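Alpha-1,2-mannosyltransferase (Ktr4), putative (Neosartorya fumigata, PDB 7BOP) is probably a glycosyltransferase of the GT-A structural class, and binds guanosine-5'-diphosphate and a manganese ion. Local coordinates at residues H48-A52 against D53-Y57; D82-S85 against T86-D89; G286-D289 against F290-E294. All coordinates share one frame; numbering follows the deposited sequence.

The three contacts are all local, each formed by consecutive residues, and none touches another: their centres lie 24 to 27 Å apart. Contact 1 is a surface feature, a loop without helix or strand between strands 30-31 and 69-74, and it is rich in polar atoms, with bound waters and a sodium ion. Contacts 2 and 3 are partly buried and belong to regular elements. Residues 82-89 form part of helix 80-98, where main-chain bonds and aliphatic side chains dominate, whereas residues 286-292 turn from strand 284-287 into the short helix 288-292 and combine a capping carboxylate with a salt bridge. Strand 189-192 pairs with both 69-74 and 284-287, so contact 2 flanks, and contact 3 begins in, the same mixed sheet.

Contact 1: residues H48-A52 against D53-Y57; sequences HLWRA and DDNDY. With NA (sodium ion), chain I.
The side-chain amide of Asn-55 donates from ND2 to Arg-51 O, 2.9 Å away and nearly straight at 170°. The acceptor lies in the plane of the amide, and the N-H meets the carbonyl oxygen on a lone pair, so the bond fixes how the amide is rotated. The same amide borders the indole of Trp-50: ND2 stands 3.6 Å from Trp-50 CE3, at the ring's edge, with the two planes 52° apart. Tyr-57 OH comes 3.6 Å from Trp-50 CB and is hydrogen-bonded to Asp-206, while Trp-50 NE1 bonds Asp-213, on helix 207-213.

Asp-54 is linked to the Arg-51 backbone through water 1, which accepts from Arg-51 N and donates to Asp-54 OD1, at 2.8 and 2.9 Å. With chi1 at 60°, Asp-54 CG sits between its own N and carbonyl carbon, which brings OD1 to 3.4 Å from Arg-51 CB. The guanidinium leads elsewhere, to a salt bridge with Glu-44.

Ala-52 to Asn-55 make a type I beta turn whose end carbonyls, Ala-52 O and Asn-55 O, both bind the sodium ion at 2.2 Å. Two waters also bind it, and one of them accepts from Tyr-57 N. The cation probably offsets the repulsion between Ala-52 O and Asn-55 O, 3.1 Å apart, and so ties the turn together at the surface.

Contact 2: residues D82-S85 against T86-D89; sequences DLIS and TMKD
The carboxylate of Asp-89 meets Ser-85 through a bridging water. Water 4 donates to Ser-85 O at 2.8 Å and to Asp-89 OD1, at one end of the flat group, at 2.9 Å. Ser-85 O also accepts the longer backbone bond from Asp-89 N, so two donors grip it. Asp-89 OD1 has a further partner in Arg-92.

The bonds from Thr-86, Met-87, Lys-88 and Asp-89 to residues four earlier are those of an alpha helix; Met-87 N to Leu-83 O, 2.8 Å at 167°, is the shortest. On the buried side Met-87 CG lies 4.3 Å from Leu-83 CG. Bending at chi3 (72°) turns the methyl out of line, while SD approaches Ile-84 CD1 at 4.3 Å. Lys-88 passes its CE 3.9 Å from Ile-84 CG2 and carries its amine on to Glu-121.

Helix 80-98 is the crossover of the beta-alpha-beta unit joining strands 69-74 and 102-106. Leu-83 and Met-87 pack on Phe-104 of that second strand and on Thr-118 of helix 112-119, while Thr-86 rests against Phe-199 of strand 198-199.

Contact 3: residues G286-D289 against F290-E294; sequences GDLD and FFRGE
Arg-292 folds back along the short, N-capped helix that follows strand 284-287, and its side chain can be traced over Leu-288 and Asp-289. CB and CG lie beside Leu-288 O, CG at 3.3 Å, near the oxygen that also accepts the backbone bond from Arg-292 N. With CD anti to CA about the CB-CG bond (chi2 160°), CD comes to 3.4 Å from Asp-289 OD1, and the chain stays extended on to NE. At the tip, Leu-288 CB sits over one face of the guanidinium, 3.5 Å above its plane and toward the rim, and NH2 comes 3.7 Å from Leu-288 CD1. NH1 closes a salt bridge with Asp-289 OD1 at 2.9 Å and 160°; the oxygen lies in the guanidinium plane and is met on its syn side, but from well out of the carboxylate plane.

All three guanidinium nitrogens also bond backbone carbonyls between helix 165-177 and strand 189-192: NE to Tyr-179, NH2 to Leu-184 and NH1 to Tyr-187. Asp-289 OD2 pairs with Lys-188, so the carboxylate is shared between two cations.

At the helix start, Phe-290 N donates to Asp-287 O at 3.0 Å. The cap itself is the Asp-287 carboxylate: its OD1 accepts from Asp-289 N at 2.9 Å, with the donor 38° out of the carboxylate plane.

Contact 1: residues H48-A52 against D53-Y57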
# COMPACT_ATOMS: atom_id res chain seq x y z
N HIS A 48 19.86 4.96 -14.73
CA HIS A 48 20.62 3.75 -14.45
C HIS A 48 19.76 2.75 -13.67
O HIS A 48 19.05 3.12 -12.73
CB HIS A 48 21.89 4.10 -13.67
CG HIS A 48 22.67 2.89 -13.25
ND1 HIS A 48 23.40 2.14 -14.14
CD2 HIS A 48 22.78 2.28 -12.05
CE1 HIS A 48 23.96 1.13 -13.50
NE2 HIS A 48 23.60 1.19 -12.23
N LEU A 49 19.80 1.48 -14.09
CA LEU A 49 19.08 0.41 -13.42
C LEU A 49 20.08 -0.67 -13.03
O LEU A 49 20.98 -1.00 -13.80
CB LEU A 49 18.00 -0.17 -14.33
CG LEU A 49 16.91 0.82 -14.78
CD1 LEU A 49 15.99 0.20 -15.83
CD2 LEU A 49 16.11 1.32 -13.58
N TRP A 50 19.92 -1.23 -11.84
CA TRP A 50 20.77 -2.30 -11.34
C TRP A 50 20.22 -3.64 -11.82
O TRP A 50 19.09 -4.00 -11.48
CB TRP A 50 20.85 -2.23 -9.82
CG TRP A 50 21.56 -1.01 -9.37
CD1 TRP A 50 21.01 0.20 -9.06
CD2 TRP A 50 22.97 -0.85 -9.23
NE1 TRP A 50 21.99 1.10 -8.71
CE2 TRP A 50 23.21 0.48 -8.81
CE3 TRP A 50 24.06 -1.71 -9.41
CZ2 TRP A 50 24.51 0.97 -8.57
CZ3 TRP A 50 25.35 -1.23 -9.17
CH2 TRP A 50 25.56 0.10 -8.75
N ARG A 51 21.03 -4.35 -12.61
CA ARG A 51 20.66 -5.64 -13.22
C ARG A 51 21.24 -6.83 -12.47
O ARG A 51 22.35 -6.76 -11.94
CB ARG A 51 21.20 -5.73 -14.66
CG ARG A 51 20.89 -4.55 -15.56
CD ARG A 51 19.42 -4.51 -15.86
NE ARG A 51 19.08 -3.47 -16.83
CZ ARG A 51 17.84 -3.22 -17.24
NH1 ARG A 51 16.82 -3.93 -16.75
NH2 ARG A 51 17.61 -2.25 -18.13
N ALA A 52 20.51 -7.94 -12.48
CA ALA A 52 20.98 -9.18 -11.85
C ALA A 52 22.14 -9.83 -12.62
O ALA A 52 22.99 -10.47 -12.01
CB ALA A 52 19.84 -10.17 -11.72
N ASP A 53 22.15 -9.66 -13.94
CA ASP A 53 23.12 -10.35 -14.79
C ASP A 53 24.54 -9.78 -14.74
O ASP A 53 25.46 -10.46 -15.15
CB ASP A 53 22.64 -10.47 -16.25
CG ASP A 53 22.14 -9.16 -16.80
OD1 ASP A 53 20.99 -8.78 -16.47
OD2 ASP A 53 22.89 -8.50 -17.55
N ASP A 54 24.73 -8.55 -14.25
CA ASP A 54 26.10 -8.03 -14.09
C ASP A 54 26.39 -7.51 -12.67
O ASP A 54 27.26 -6.65 -12.48
CB ASP A 54 26.42 -6.99 -15.17
CG ASP A 54 25.49 -5.80 -15.15
OD1 ASP A 54 24.60 -5.77 -14.28
OD2 ASP A 54 25.67 -4.91 -16.00
N ASN A 55 25.67 -8.05 -11.69
CA ASN A 55 25.96 -7.81 -10.28
C ASN A 55 25.92 -9.10 -9.51
O ASN A 55 25.33 -10.09 -9.96
CB ASN A 55 24.94 -6.84 -9.67
CG ASN A 55 25.19 -5.41 -10.08
OD1 ASN A 55 26.09 -4.77 -9.55
ND2 ASN A 55 24.41 -4.91 -11.04
N ASP A 56 26.52 -9.06 -8.32
CA ASP A 56 26.43 -10.15 -7.37
C ASP A 56 25.13 -10.04 -6.57
O ASP A 56 25.06 -9.30 -5.61
CB ASP A 56 27.64 -10.10 -6.43
CG ASP A 56 27.62 -11.19 -5.38
OD1 ASP A 56 26.75 -12.10 -5.44
OD2 ASP A 56 28.49 -11.13 -4.48
N TYR A 57 24.11 -10.80 -6.97
CA TYR A 57 22.87 -10.92 -6.22
C TYR A 57 22.67 -12.35 -5.72
O TYR A 57 21.54 -12.77 -5.45
CB TYR A 57 21.67 -10.46 -7.08
CG TYR A 57 21.48 -8.95 -7.12
CD1 TYR A 57 20.88 -8.27 -6.05
CD2 TYR A 57 21.85 -8.21 -8.23
CE1 TYR A 57 20.69 -6.89 -6.09
CE2 TYR A 57 21.65 -6.83 -8.29
CZ TYR A 57 21.07 -6.17 -7.22
OH TYR A 57 20.88 -4.82 -7.29
NA NA I . 24.48 -11.84 -11.05
O HOH W 1 23.48 -3.26 -13.44
O HOH W 2 23.67 -12.83 -9.05
O HOH W 3 23.91 -13.53 -12.51

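Contact 2: residues D82-S85 against T86-D89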
# COMPACT_ATOMS: atom_id res chain seq x y z
N ASP A 82 -2.39 -19.39 0.32
CA ASP A 82 -2.49 -18.17 -0.49
C ASP A 82 -1.19 -17.36 -0.48
O ASP A 82 -0.82 -16.78 -1.51
CB ASP A 82 -3.66 -17.30 -0.01
CG ASP A 82 -5.02 -17.90 -0.35
OD1 ASP A 82 -5.13 -18.71 -1.29
OD2 ASP A 82 -6.01 -17.53 0.31
N LEU A 83 -0.50 -17.33 0.65
CA LEU A 83 0.83 -16.71 0.72
C LEU A 83 1.81 -17.40 -0.23
O LEU A 83 2.52 -16.73 -1.00
CB LEU A 83 1.38 -16.72 2.16
CG LEU A 83 2.78 -16.12 2.35
CD1 LEU A 83 2.79 -14.63 2.02
CD2 LEU A 83 3.27 -16.34 3.77
N ILE A 84 1.83 -18.73 -0.22
CA ILE A 84 2.71 -19.50 -1.11
C ILE A 84 2.46 -19.17 -2.60
O ILE A 84 3.42 -18.99 -3.35
CB ILE A 84 2.60 -21.04 -0.87
CG1 ILE A 84 3.07 -21.43 0.55
CG2 ILE A 84 3.35 -21.83 -1.93
CD1 ILE A 84 4.48 -21.07 0.92
N SER A 85 1.20 -19.09 -3.03
CA SER A 85 0.88 -18.68 -4.41
C SER A 85 1.51 -17.32 -4.74
O SER A 85 2.10 -17.14 -5.80
CB SER A 85 -0.63 -18.58 -4.61
OG SER A 85 -1.22 -19.85 -4.48
N THR A 86 1.38 -16.38 -3.82
CA THR A 86 1.95 -15.05 -3.99
C THR A 86 3.47 -15.06 -4.08
O THR A 86 4.05 -14.42 -4.95
CB THR A 86 1.48 -14.13 -2.87
OG1 THR A 86 0.05 -14.00 -2.94
CG2 THR A 86 2.16 -12.76 -2.97
N MET A 87 4.11 -15.79 -3.16
CA MET A 87 5.57 -15.93 -3.16
C MET A 87 6.08 -16.49 -4.48
O MET A 87 7.05 -15.99 -5.02
CB MET A 87 6.01 -16.84 -2.02
CG MET A 87 5.87 -16.24 -0.63
SD MET A 87 6.61 -17.29 0.64
CE MET A 87 8.35 -17.08 0.30
N LYS A 88 5.40 -17.51 -5.02
CA LYS A 88 5.77 -18.10 -6.31
C LYS A 88 5.80 -17.05 -7.42
O LYS A 88 6.72 -17.02 -8.23
CB LYS A 88 4.84 -19.25 -6.71
CG LYS A 88 5.09 -20.54 -5.95
CD LYS A 88 4.08 -21.61 -6.34
CE LYS A 88 4.28 -22.90 -5.56
NZ LYS A 88 5.59 -23.54 -5.87
N ASP A 89 4.78 -16.19 -7.44
CA ASP A 89 4.71 -15.13 -8.46
C ASP A 89 5.81 -14.10 -8.27
O ASP A 89 6.47 -13.71 -9.24
CB ASP A 89 3.35 -14.41 -8.41
CG ASP A 89 2.23 -15.15 -9.14
OD1 ASP A 89 2.42 -16.27 -9.66
OD2 ASP A 89 1.13 -14.57 -9.21
O HOH W 4 1.30 -18.50 -8.11

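Contact 3: residues G286-D289 against F290-E294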
# COMPACT_ATOMS: atom_id res chain seq x y z
N GLY A 286 8.17 1.24 -0.18
CA GLY A 286 8.29 2.49 0.54
C GLY A 286 9.58 2.70 1.31
O GLY A 286 10.29 1.75 1.62
N ASP A 287 9.82 3.96 1.63
CA ASP A 287 10.94 4.41 2.46
C ASP A 287 10.45 4.46 3.91
O ASP A 287 9.69 5.36 4.30
CB ASP A 287 11.38 5.80 1.96
CG ASP A 287 12.58 6.37 2.71
OD1 ASP A 287 12.98 5.83 3.76
OD2 ASP A 287 13.12 7.38 2.21
N LEU A 288 10.89 3.49 4.71
CA LEU A 288 10.57 3.43 6.14
C LEU A 288 10.91 4.72 6.87
O LEU A 288 10.20 5.09 7.80
CB LEU A 288 11.30 2.27 6.83
CG LEU A 288 10.92 0.86 6.38
CD1 LEU A 288 11.98 -0.17 6.79
CD2 LEU A 288 9.55 0.48 6.93
N ASP A 289 11.99 5.40 6.47
CA ASP A 289 12.38 6.64 7.14
C ASP A 289 11.43 7.82 6.89
O ASP A 289 11.44 8.77 7.67
CB ASP A 289 13.81 7.04 6.80
CG ASP A 289 14.84 6.04 7.33
OD1 ASP A 289 14.54 5.30 8.29
OD2 ASP A 289 15.94 6.00 6.77
N PHE A 290 10.61 7.77 5.84
CA PHE A 290 9.52 8.75 5.71
C PHE A 290 8.54 8.60 6.86
O PHE A 290 8.23 9.56 7.55
CB PHE A 290 8.76 8.61 4.39
CG PHE A 290 7.51 9.42 4.36
CD1 PHE A 290 7.58 10.81 4.30
CD2 PHE A 290 6.26 8.81 4.47
CE1 PHE A 290 6.42 11.58 4.31
CE2 PHE A 290 5.10 9.57 4.48
CZ PHE A 290 5.18 10.96 4.39
N PHE A 291 8.05 7.38 7.06
CA PHE A 291 7.04 7.09 8.07
C PHE A 291 7.58 7.25 9.49
O PHE A 291 6.84 7.66 10.38
CB PHE A 291 6.45 5.70 7.86
CG PHE A 291 5.76 5.53 6.53
CD1 PHE A 291 4.49 6.07 6.33
CD2 PHE A 291 6.37 4.87 5.48
CE1 PHE A 291 3.84 5.94 5.10
CE2 PHE A 291 5.74 4.74 4.24
CZ PHE A 291 4.46 5.28 4.06
N ARG A 292 8.86 6.96 9.68
CA ARG A 292 9.55 7.21 10.96
C ARG A 292 9.77 8.69 11.22
O ARG A 292 10.05 9.05 12.35
CB ARG A 292 10.91 6.51 11.00
CG ARG A 292 10.85 5.01 11.07
CD ARG A 292 12.17 4.42 10.63
NE ARG A 292 12.16 2.97 10.74
CZ ARG A 292 12.97 2.15 10.06
NH1 ARG A 292 13.87 2.62 9.20
NH2 ARG A 292 12.86 0.84 10.24
N GLY A 293 9.69 9.52 10.19
CA GLY A 293 9.95 10.95 10.31
C GLY A 293 9.00 11.69 11.23
O GLY A 293 7.92 11.20 11.58
N GLU A 294 9.43 12.89 11.61
CA GLU A 294 8.69 13.73 12.54
C GLU A 294 7.26 13.96 12.09
O GLU A 294 6.32 13.79 12.86
CB GLU A 294 9.38 15.10 12.70
CG GLU A 294 8.73 16.01 13.73
CD GLU A 294 9.33 17.41 13.79
OE1 GLU A 294 10.46 17.63 13.30
OE2 GLU A 294 8.64 18.31 14.33